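Local atomic coordinates of phosphodiesterase (Salpingoeca rosetta, PDB entry 7D7P), a protein that belongs to the cyclic nucleotide phosphodiesterase family of the HD superfamily, with an all-helical fold that carries zinc and magnesium ions here. Residues Thr221-Asn233 against Val319-Phe331. Numbering follows the deposited sequence.
Sequences THHTKLSKMEEVN and VVKPWHQQLSQAF
His222 and Trp323 meet at one end of a helix pair in the all-helical phosphodiesterase fold, and Asn233 and Gln326 close the other end. Residues 222-233 and 319-330, each part of a longer helix, run in roughly the same direction, their local axes 34° apart and 9.6 Å from each other at closest approach.

The aromatic end is built from His222, Trp323 and Val319. CE1 of His222 lies 3.4 Å from CE3 of Trp323, the two ring planes inclined obliquely at 37°. Val319 sets its CG1 over one face of the imidazole in a CH-pi contact, 4.0 Å from the ring centroid. In the plane of the imidazole a water bonds to NE2 of His222 and donates to the carbonyl O of Val319, while ND1 is hydrogen-bonded to His257; NE1 of Trp323 turns instead to Thr258. Both partners belong to helix 245-260, which thereby joins the pair.

Apolar packing fills the middle. CB of Lys225 abuts the indole edge at CH2, yet the chain bends at chi3 and chi4 and carries NZ back to Thr221 O and to Asn216. Leu226 CD1 rests 3.7 Å from Gln326 CG, and the methyl CE of Met229 reaches CD1 of Leu327.

Polar contacts centre on Gln326, a knob among Leu226, Met229, Glu230 and Asn233. Its bend at chi2 folds the amide back against Glu230 CG and brings OE1 to Asn233. There ND2 of Asn233 donates twice: to Gln326 OE1 at 2.7 Å, nearly straight at 163°, and to the backbone O of Gln326 at 3.0 Å. That carbonyl also accepts from Ala330 N, on the opposite face of its plane, and the other end of the Asn233 amide, OD1, lies 3.4 Å from Ala330 CB.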
ATOM      1  N   THR A 221     -16.788   2.078 -12.786  1.00 18.97           N
ATOM      2  CA  THR A 221     -17.462   0.914 -12.229  1.00 20.15           C
ATOM      3  C   THR A 221     -16.495  -0.076 -11.588  1.00 21.93           C
ATOM      4  O   THR A 221     -16.903  -1.186 -11.235  1.00 25.92           O
ATOM      5  CB  THR A 221     -18.285   0.209 -13.313  1.00 25.81           C
ATOM      6  OG1 THR A 221     -17.404  -0.427 -14.249  1.00 26.96           O
ATOM      7  CG2 THR A 221     -19.166   1.208 -14.053  1.00 20.63           C
ATOM      8  N   HIS A 222     -15.226   0.307 -11.423  1.00 18.40           N
ATOM      9  CA  HIS A 222     -14.235  -0.596 -10.844  1.00 20.13           C
ATOM     10  C   HIS A 222     -14.579  -0.944  -9.397  1.00 29.55           C
ATOM     11  O   HIS A 222     -14.554  -2.119  -9.008  1.00 25.24           O
ATOM     12  CB  HIS A 222     -12.842   0.034 -10.937  1.00 18.68           C
ATOM     13  CG  HIS A 222     -11.791  -0.688 -10.153  1.00 25.48           C
ATOM     14  ND1 HIS A 222     -10.974  -1.650 -10.710  1.00 21.59           N
ATOM     15  CD2 HIS A 222     -11.416  -0.586  -8.855  1.00 15.31           C
ATOM     16  CE1 HIS A 222     -10.146  -2.109  -9.790  1.00 23.29           C
ATOM     17  NE2 HIS A 222     -10.395  -1.481  -8.654  1.00 20.84           N
ATOM     18  N   HIS A 223     -14.917   0.066  -8.591  1.00 27.18           N
ATOM     19  CA  HIS A 223     -15.153  -0.159  -7.166  1.00 33.24           C
ATOM     20  C   HIS A 223     -16.363  -1.060  -6.931  1.00 30.59           C
ATOM     21  O   HIS A 223     -16.341  -1.915  -6.038  1.00 29.02           O
ATOM     22  CB  HIS A 223     -15.329   1.186  -6.453  1.00 28.82           C
ATOM     23  CG  HIS A 223     -15.353   1.088  -4.957  1.00 42.49           C
ATOM     24  ND1 HIS A 223     -14.213   0.913  -4.200  1.00 44.99           N
ATOM     25  CD2 HIS A 223     -16.381   1.146  -4.078  1.00 41.92           C
ATOM     26  CE1 HIS A 223     -14.538   0.867  -2.921  1.00 47.82           C
ATOM     27  NE2 HIS A 223     -15.849   1.004  -2.819  1.00 46.02           N
ATOM     28  N   THR A 224     -17.428  -0.890  -7.722  1.00 30.46           N
ATOM     29  CA  THR A 224     -18.615  -1.721  -7.531  1.00 26.63           C
ATOM     30  C   THR A 224     -18.312  -3.194  -7.784  1.00 31.68           C
ATOM     31  O   THR A 224     -18.780  -4.065  -7.042  1.00 27.22           O
ATOM     32  CB  THR A 224     -19.756  -1.250  -8.435  1.00 37.65           C
ATOM     33  OG1 THR A 224     -19.427  -1.513  -9.806  1.00 46.07           O
ATOM     34  CG2 THR A 224     -20.022   0.238  -8.245  1.00 28.39           C
ATOM     35  N   LYS A 225     -17.532  -3.497  -8.825  1.00 27.08           N
ATOM     36  CA  LYS A 225     -17.171  -4.886  -9.077  1.00 23.85           C
ATOM     37  C   LYS A 225     -16.238  -5.420  -8.000  1.00 28.98           C
ATOM     38  O   LYS A 225     -16.320  -6.599  -7.641  1.00 21.70           O
ATOM     39  CB  LYS A 225     -16.533  -5.029 -10.460  1.00 19.78           C
ATOM     40  CG  LYS A 225     -17.535  -5.017 -11.603  1.00 23.78           C
ATOM     41  CD  LYS A 225     -16.870  -5.358 -12.929  1.00 23.71           C
ATOM     42  CE  LYS A 225     -15.905  -4.264 -13.361  1.00 21.30           C
ATOM     43  NZ  LYS A 225     -16.598  -2.965 -13.588  1.00 22.43           N
ATOM     44  N   LEU A 226     -15.358  -4.569  -7.466  1.00 25.00           N
ATOM     45  CA  LEU A 226     -14.452  -5.008  -6.410  1.00 27.29           C
ATOM     46  C   LEU A 226     -15.217  -5.364  -5.138  1.00 29.42           C
ATOM     47  O   LEU A 226     -14.895  -6.354  -4.471  1.00 29.19           O
ATOM     48  CB  LEU A 226     -13.413  -3.923  -6.131  1.00 25.77           C
ATOM     49  CG  LEU A 226     -12.354  -4.251  -5.075  1.00 35.96           C
ATOM     50  CD1 LEU A 226     -11.627  -5.547  -5.406  1.00 34.80           C
ATOM     51  CD2 LEU A 226     -11.373  -3.100  -4.925  1.00 34.38           C
ATOM     52  N   SER A 227     -16.238  -4.569  -4.793  1.00 30.09           N
ATOM     53  CA  SER A 227     -17.041  -4.848  -3.605  1.00 31.37           C
ATOM     54  C   SER A 227     -17.805  -6.159  -3.741  1.00 31.71           C
ATOM     55  O   SER A 227     -17.898  -6.933  -2.781  1.00 33.51           O
ATOM     56  CB  SER A 227     -18.017  -3.700  -3.338  1.00 31.27           C
ATOM     57  OG  SER A 227     -17.349  -2.460  -3.189  1.00 43.44           O
ATOM     58  N   LYS A 228     -18.368  -6.423  -4.922  1.00 25.69           N
ATOM     59  CA  LYS A 228     -19.121  -7.658  -5.119  1.00 23.94           C
ATOM     60  C   LYS A 228     -18.203  -8.873  -5.089  1.00 27.77           C
ATOM     61  O   LYS A 228     -18.586  -9.936  -4.585  1.00 27.99           O
ATOM     62  CB  LYS A 228     -19.897  -7.594  -6.436  1.00 28.69           C
ATOM     63  CG  LYS A 228     -20.925  -6.471  -6.484  1.00 36.45           C
ATOM     64  CD  LYS A 228     -21.601  -6.389  -7.843  1.00 39.60           C
ATOM     65  CE  LYS A 228     -22.574  -5.220  -7.906  1.00 41.97           C
ATOM     66  NZ  LYS A 228     -23.220  -5.103  -9.244  1.00 54.24           N
ATOM     67  N   MET A 229     -16.986  -8.734  -5.620  1.00 22.33           N
ATOM     68  CA  MET A 229     -16.010  -9.814  -5.531  1.00 26.19           C
ATOM     69  C   MET A 229     -15.623 -10.090  -4.082  1.00 26.32           C
ATOM     70  O   MET A 229     -15.412 -11.247  -3.698  1.00 23.88           O
ATOM     71  CB  MET A 229     -14.773  -9.470  -6.362  1.00 31.38           C
ATOM     72  CG  MET A 229     -15.008  -9.506  -7.861  1.00 30.93           C
ATOM     73  SD  MET A 229     -14.534 -11.079  -8.604  1.00 51.17           S
ATOM     74  CE  MET A 229     -12.752 -10.967  -8.490  1.00 24.22           C
ATOM     75  N   GLU A 230     -15.528  -9.039  -3.264  1.00 24.42           N
ATOM     76  CA  GLU A 230     -15.212  -9.226  -1.851  1.00 34.42           C
ATOM     77  C   GLU A 230     -16.329  -9.970  -1.128  1.00 35.86           C
ATOM     78  O   GLU A 230     -16.061 -10.848  -0.300  1.00 31.29           O
ATOM     79  CB  GLU A 230     -14.955  -7.876  -1.180  1.00 36.22           C
ATOM     80  CG  GLU A 230     -13.636  -7.234  -1.561  1.00 32.14           C
ATOM     81  CD  GLU A 230     -13.310  -6.029  -0.702  1.00 51.64           C
ATOM     82  OE1 GLU A 230     -14.255  -5.350  -0.246  1.00 49.76           O
ATOM     83  OE2 GLU A 230     -12.109  -5.762  -0.482  1.00 46.49           O
ATOM     84  N   GLU A 231     -17.587  -9.633  -1.426  1.00 33.52           N
ATOM     85  CA  GLU A 231     -18.703 -10.324  -0.788  1.00 36.77           C
ATOM     86  C   GLU A 231     -18.795 -11.774  -1.251  1.00 36.07           C
ATOM     87  O   GLU A 231     -19.134 -12.662  -0.462  1.00 38.97           O
ATOM     88  CB  GLU A 231     -20.013  -9.586  -1.066  1.00 38.02           C
ATOM     89  CG  GLU A 231     -21.176 -10.061  -0.204  1.00 44.53           C
ATOM     90  CD  GLU A 231     -22.491  -9.404  -0.574  1.00 69.92           C
ATOM     91  OE1 GLU A 231     -22.925  -9.550  -1.736  1.00 74.88           O
ATOM     92  OE2 GLU A 231     -23.094  -8.744   0.298  1.00 87.86           O
ATOM     93  N   VAL A 232     -18.498 -12.031  -2.528  1.00 35.04           N
ATOM     94  CA  VAL A 232     -18.501 -13.404  -3.027  1.00 30.45           C
ATOM     95  C   VAL A 232     -17.398 -14.215  -2.358  1.00 33.87           C
ATOM     96  O   VAL A 232     -17.597 -15.383  -2.000  1.00 38.42           O
ATOM     97  CB  VAL A 232     -18.366 -13.414  -4.560  1.00 32.89           C
ATOM     98  CG1 VAL A 232     -18.046 -14.815  -5.063  1.00 30.54           C
ATOM     99  CG2 VAL A 232     -19.642 -12.894  -5.208  1.00 34.99           C
ATOM    100  N   ASN A 233     -16.222 -13.611  -2.167  1.00 28.56           N
ATOM    101  CA  ASN A 233     -15.133 -14.311  -1.496  1.00 32.58           C
ATOM    102  C   ASN A 233     -15.452 -14.577  -0.031  1.00 30.62           C
ATOM    103  O   ASN A 233     -15.013 -15.592   0.522  1.00 32.82           O
ATOM    104  CB  ASN A 233     -13.836 -13.510  -1.620  1.00 25.98           C
ATOM    105  CG  ASN A 233     -13.210 -13.625  -2.997  1.00 30.45           C
ATOM    106  OD1 ASN A 233     -13.333 -14.651  -3.663  1.00 28.71           O
ATOM    107  ND2 ASN A 233     -12.528 -12.568  -3.430  1.00 21.88           N
ATOM    108  N   VAL A 319      -5.315   0.255  -6.668  1.00 27.22           N
ATOM    109  CA  VAL A 319      -6.274  -0.199  -7.672  1.00 31.03           C
ATOM    110  C   VAL A 319      -5.955  -1.616  -8.138  1.00 24.88           C
ATOM    111  O   VAL A 319      -6.802  -2.512  -8.053  1.00 26.98           O
ATOM    112  CB  VAL A 319      -6.325   0.765  -8.871  1.00 32.23           C
ATOM    113  CG1 VAL A 319      -7.302   0.252  -9.917  1.00 30.75           C
ATOM    114  CG2 VAL A 319      -6.711   2.164  -8.418  1.00 29.87           C
ATOM    115  N   VAL A 320      -4.738  -1.833  -8.635  1.00 20.00           N
ATOM    116  CA  VAL A 320      -4.409  -3.109  -9.264  1.00 22.03           C
ATOM    117  C   VAL A 320      -4.203  -4.197  -8.217  1.00 22.98           C
ATOM    118  O   VAL A 320      -4.771  -5.290  -8.321  1.00 21.93           O
ATOM    119  CB  VAL A 320      -3.175  -2.961 -10.173  1.00 28.88           C
ATOM    120  CG1 VAL A 320      -2.876  -4.282 -10.875  1.00 14.27           C
ATOM    121  CG2 VAL A 320      -3.399  -1.857 -11.189  1.00 21.62           C
ATOM    122  N   LYS A 321      -3.380  -3.922  -7.205  1.00 23.49           N
ATOM    123  CA  LYS A 321      -3.093  -4.945  -6.196  1.00 27.66           C
ATOM    124  C   LYS A 321      -4.331  -5.373  -5.423  1.00 23.78           C
ATOM    125  O   LYS A 321      -4.549  -6.594  -5.285  1.00 25.87           O
ATOM    126  CB  LYS A 321      -1.986  -4.451  -5.256  1.00 27.40           C
ATOM    127  CG  LYS A 321      -1.382  -5.528  -4.373  1.00 33.61           C
ATOM    128  CD  LYS A 321      -0.060  -5.054  -3.783  1.00 37.94           C
ATOM    129  CE  LYS A 321       0.626  -6.148  -2.985  1.00 43.31           C
ATOM    130  NZ  LYS A 321       2.027  -5.774  -2.642  1.00 45.95           N
ATOM    131  N   PRO A 322      -5.173  -4.478  -4.891  1.00 21.70           N
ATOM    132  CA  PRO A 322      -6.396  -4.952  -4.226  1.00 21.98           C
ATOM    133  C   PRO A 322      -7.329  -5.697  -5.162  1.00 23.24           C
ATOM    134  O   PRO A 322      -8.047  -6.601  -4.716  1.00 21.53           O
ATOM    135  CB  PRO A 322      -7.039  -3.663  -3.694  1.00 20.37           C
ATOM    136  CG  PRO A 322      -5.922  -2.681  -3.618  1.00 31.23           C
ATOM    137  CD  PRO A 322      -5.034  -3.012  -4.776  1.00 24.26           C
ATOM    138  N   TRP A 323      -7.339  -5.343  -6.449  1.00 18.58           N
ATOM    139  CA  TRP A 323      -8.170  -6.062  -7.410  1.00 24.51           C
ATOM    140  C   TRP A 323      -7.708  -7.507  -7.556  1.00 19.37           C
ATOM    141  O   TRP A 323      -8.511  -8.441  -7.442  1.00 17.34           O
ATOM    142  CB  TRP A 323      -8.145  -5.346  -8.762  1.00 19.13           C
ATOM    143  CG  TRP A 323      -8.907  -6.055  -9.849  1.00 21.28           C
ATOM    144  CD1 TRP A 323      -8.398  -6.908 -10.786  1.00 19.78           C
ATOM    145  CD2 TRP A 323     -10.315  -5.969 -10.109  1.00 20.61           C
ATOM    146  NE1 TRP A 323      -9.400  -7.357 -11.613  1.00 21.10           N
ATOM    147  CE2 TRP A 323     -10.586  -6.795 -11.219  1.00 19.85           C
ATOM    148  CE3 TRP A 323     -11.371  -5.272  -9.513  1.00 23.70           C
ATOM    149  CZ2 TRP A 323     -11.869  -6.944 -11.743  1.00 15.81           C
ATOM    150  CZ3 TRP A 323     -12.644  -5.423 -10.034  1.00 29.20           C
ATOM    151  CH2 TRP A 323     -12.881  -6.253 -11.138  1.00 24.10           C
ATOM    152  N   HIS A 324      -6.411  -7.708  -7.797  1.00 17.56           N
ATOM    153  CA  HIS A 324      -5.890  -9.050  -8.028  1.00 19.88           C
ATOM    154  C   HIS A 324      -5.828  -9.881  -6.754  1.00 23.30           C
ATOM    155  O   HIS A 324      -5.814 -11.114  -6.837  1.00 19.16           O
ATOM    156  CB  HIS A 324      -4.508  -8.971  -8.675  1.00 21.15           C
ATOM    157  CG  HIS A 324      -4.552  -8.758 -10.156  1.00 25.78           C
ATOM    158  ND1 HIS A 324      -4.419  -9.789 -11.061  1.00 22.06           N
ATOM    159  CD2 HIS A 324      -4.723  -7.634 -10.892  1.00 17.91           C
ATOM    160  CE1 HIS A 324      -4.500  -9.310 -12.289  1.00 22.09           C
ATOM    161  NE2 HIS A 324      -4.686  -8.002 -12.214  1.00 19.67           N
ATOM    162  N   GLN A 325      -5.781  -9.242  -5.583  1.00 19.55           N
ATOM    163  CA  GLN A 325      -5.891  -9.993  -4.337  1.00 26.20           C
ATOM    164  C   GLN A 325      -7.264 -10.639  -4.209  1.00 22.18           C
ATOM    165  O   GLN A 325      -7.381 -11.785  -3.758  1.00 21.19           O
ATOM    166  CB  GLN A 325      -5.606  -9.080  -3.143  1.00 26.63           C
ATOM    167  CG  GLN A 325      -4.129  -8.792  -2.929  1.00 23.42           C
ATOM    168  CD  GLN A 325      -3.883  -7.795  -1.814  1.00 35.21           C
ATOM    169  OE1 GLN A 325      -4.654  -6.855  -1.625  1.00 33.00           O
ATOM    170  NE2 GLN A 325      -2.801  -7.995  -1.069  1.00 35.35           N
ATOM    171  N   GLN A 326      -8.319  -9.926  -4.610  1.00 25.89           N
ATOM    172  CA  GLN A 326      -9.645 -10.532  -4.626  1.00 26.97           C
ATOM    173  C   GLN A 326      -9.782 -11.528  -5.771  1.00 24.14           C
ATOM    174  O   GLN A 326     -10.428 -12.572  -5.619  1.00 21.67           O
ATOM    175  CB  GLN A 326     -10.720  -9.450  -4.723  1.00 22.95           C
ATOM    176  CG  GLN A 326     -10.825  -8.588  -3.480  1.00 25.47           C
ATOM    177  CD  GLN A 326     -11.075  -9.411  -2.233  1.00 29.25           C
ATOM    178  OE1 GLN A 326     -11.972 -10.254  -2.202  1.00 31.91           O
ATOM    179  NE2 GLN A 326     -10.275  -9.176  -1.200  1.00 23.14           N
ATOM    180  N   LEU A 327      -9.182 -11.223  -6.924  1.00 21.35           N
ATOM    181  CA  LEU A 327      -9.267 -12.136  -8.061  1.00 21.52           C
ATOM    182  C   LEU A 327      -8.537 -13.443  -7.773  1.00 23.62           C
ATOM    183  O   LEU A 327      -9.041 -14.524  -8.100  1.00 20.00           O
ATOM    184  CB  LEU A 327      -8.704 -11.467  -9.314  1.00 19.97           C
ATOM    185  CG  LEU A 327      -8.848 -12.245 -10.625  1.00 20.11           C
ATOM    186  CD1 LEU A 327     -10.315 -12.411 -10.996  1.00 16.80           C
ATOM    187  CD2 LEU A 327      -8.081 -11.557 -11.748  1.00 22.65           C
ATOM    188  N   SER A 328      -7.354 -13.366  -7.158  1.00 19.06           N
ATOM    189  CA  SER A 328      -6.607 -14.575  -6.827  1.00 28.23           C
ATOM    190  C   SER A 328      -7.283 -15.397  -5.738  1.00 23.79           C
ATOM    191  O   SER A 328      -7.039 -16.603  -5.651  1.00 30.51           O
ATOM    192  CB  SER A 328      -5.183 -14.219  -6.392  1.00 25.41           C
ATOM    193  OG  SER A 328      -4.464 -13.613  -7.451  1.00 37.91           O
ATOM    194  N   GLN A 329      -8.119 -14.777  -4.902  1.00 22.34           N
ATOM    195  CA  GLN A 329      -8.833 -15.537  -3.884  1.00 26.06           C
ATOM    196  C   GLN A 329      -9.996 -16.320  -4.478  1.00 34.46           C
ATOM    197  O   GLN A 329     -10.322 -17.408  -3.985  1.00 24.82           O
ATOM    198  CB  GLN A 329      -9.330 -14.605  -2.778  1.00 27.11           C
ATOM    199  CG  GLN A 329      -9.804 -15.327  -1.525  1.00 41.87           C
ATOM    200  CD  GLN A 329      -8.661 -15.901  -0.706  1.00 53.70           C
ATOM    201  OE1 GLN A 329      -7.512 -15.478  -0.838  1.00 58.79           O
ATOM    202  NE2 GLN A 329      -8.973 -16.872   0.146  1.00 50.01           N
ATOM    203  N   ALA A 330     -10.626 -15.791  -5.530  1.00 24.59           N
ATOM    204  CA  ALA A 330     -11.688 -16.521  -6.210  1.00 23.23           C
ATOM    205  C   ALA A 330     -11.136 -17.495  -7.243  1.00 27.77           C
ATOM    206  O   ALA A 330     -11.786 -18.502  -7.545  1.00 25.12           O
ATOM    207  CB  ALA A 330     -12.659 -15.544  -6.876  1.00 20.77           C
ATOM    208  N   PHE A 331      -9.951 -17.218  -7.786  1.00 23.71           N
ATOM    209  CA  PHE A 331      -9.304 -18.095  -8.761  1.00 21.70           C
ATOM    210  C   PHE A 331      -7.828 -18.205  -8.407  1.00 30.58           C
ATOM    211  O   PHE A 331      -6.988 -17.467  -8.942  1.00 27.92           O
ATOM    212  CB  PHE A 331      -9.489 -17.579 -10.188  1.00 24.58           C
ATOM    213  CG  PHE A 331     -10.925 -17.360 -10.575  1.00 26.50           C
ATOM    214  CD1 PHE A 331     -11.719 -18.422 -10.974  1.00 34.51           C
ATOM    215  CD2 PHE A 331     -11.480 -16.092 -10.537  1.00 32.47           C
ATOM    216  CE1 PHE A 331     -13.039 -18.223 -11.330  1.00 33.27           C
ATOM    217  CE2 PHE A 331     -12.801 -15.887 -10.891  1.00 33.69           C
ATOM    218  CZ  PHE A 331     -13.581 -16.953 -11.287  1.00 30.61           C
TER
HETATM  219  O   HOH W   1      -8.932  -1.565  -6.219  1.00 37.17           O
HETATM  220  O   HOH W   2     -13.070 -17.784  -3.120  1.00 44.07           O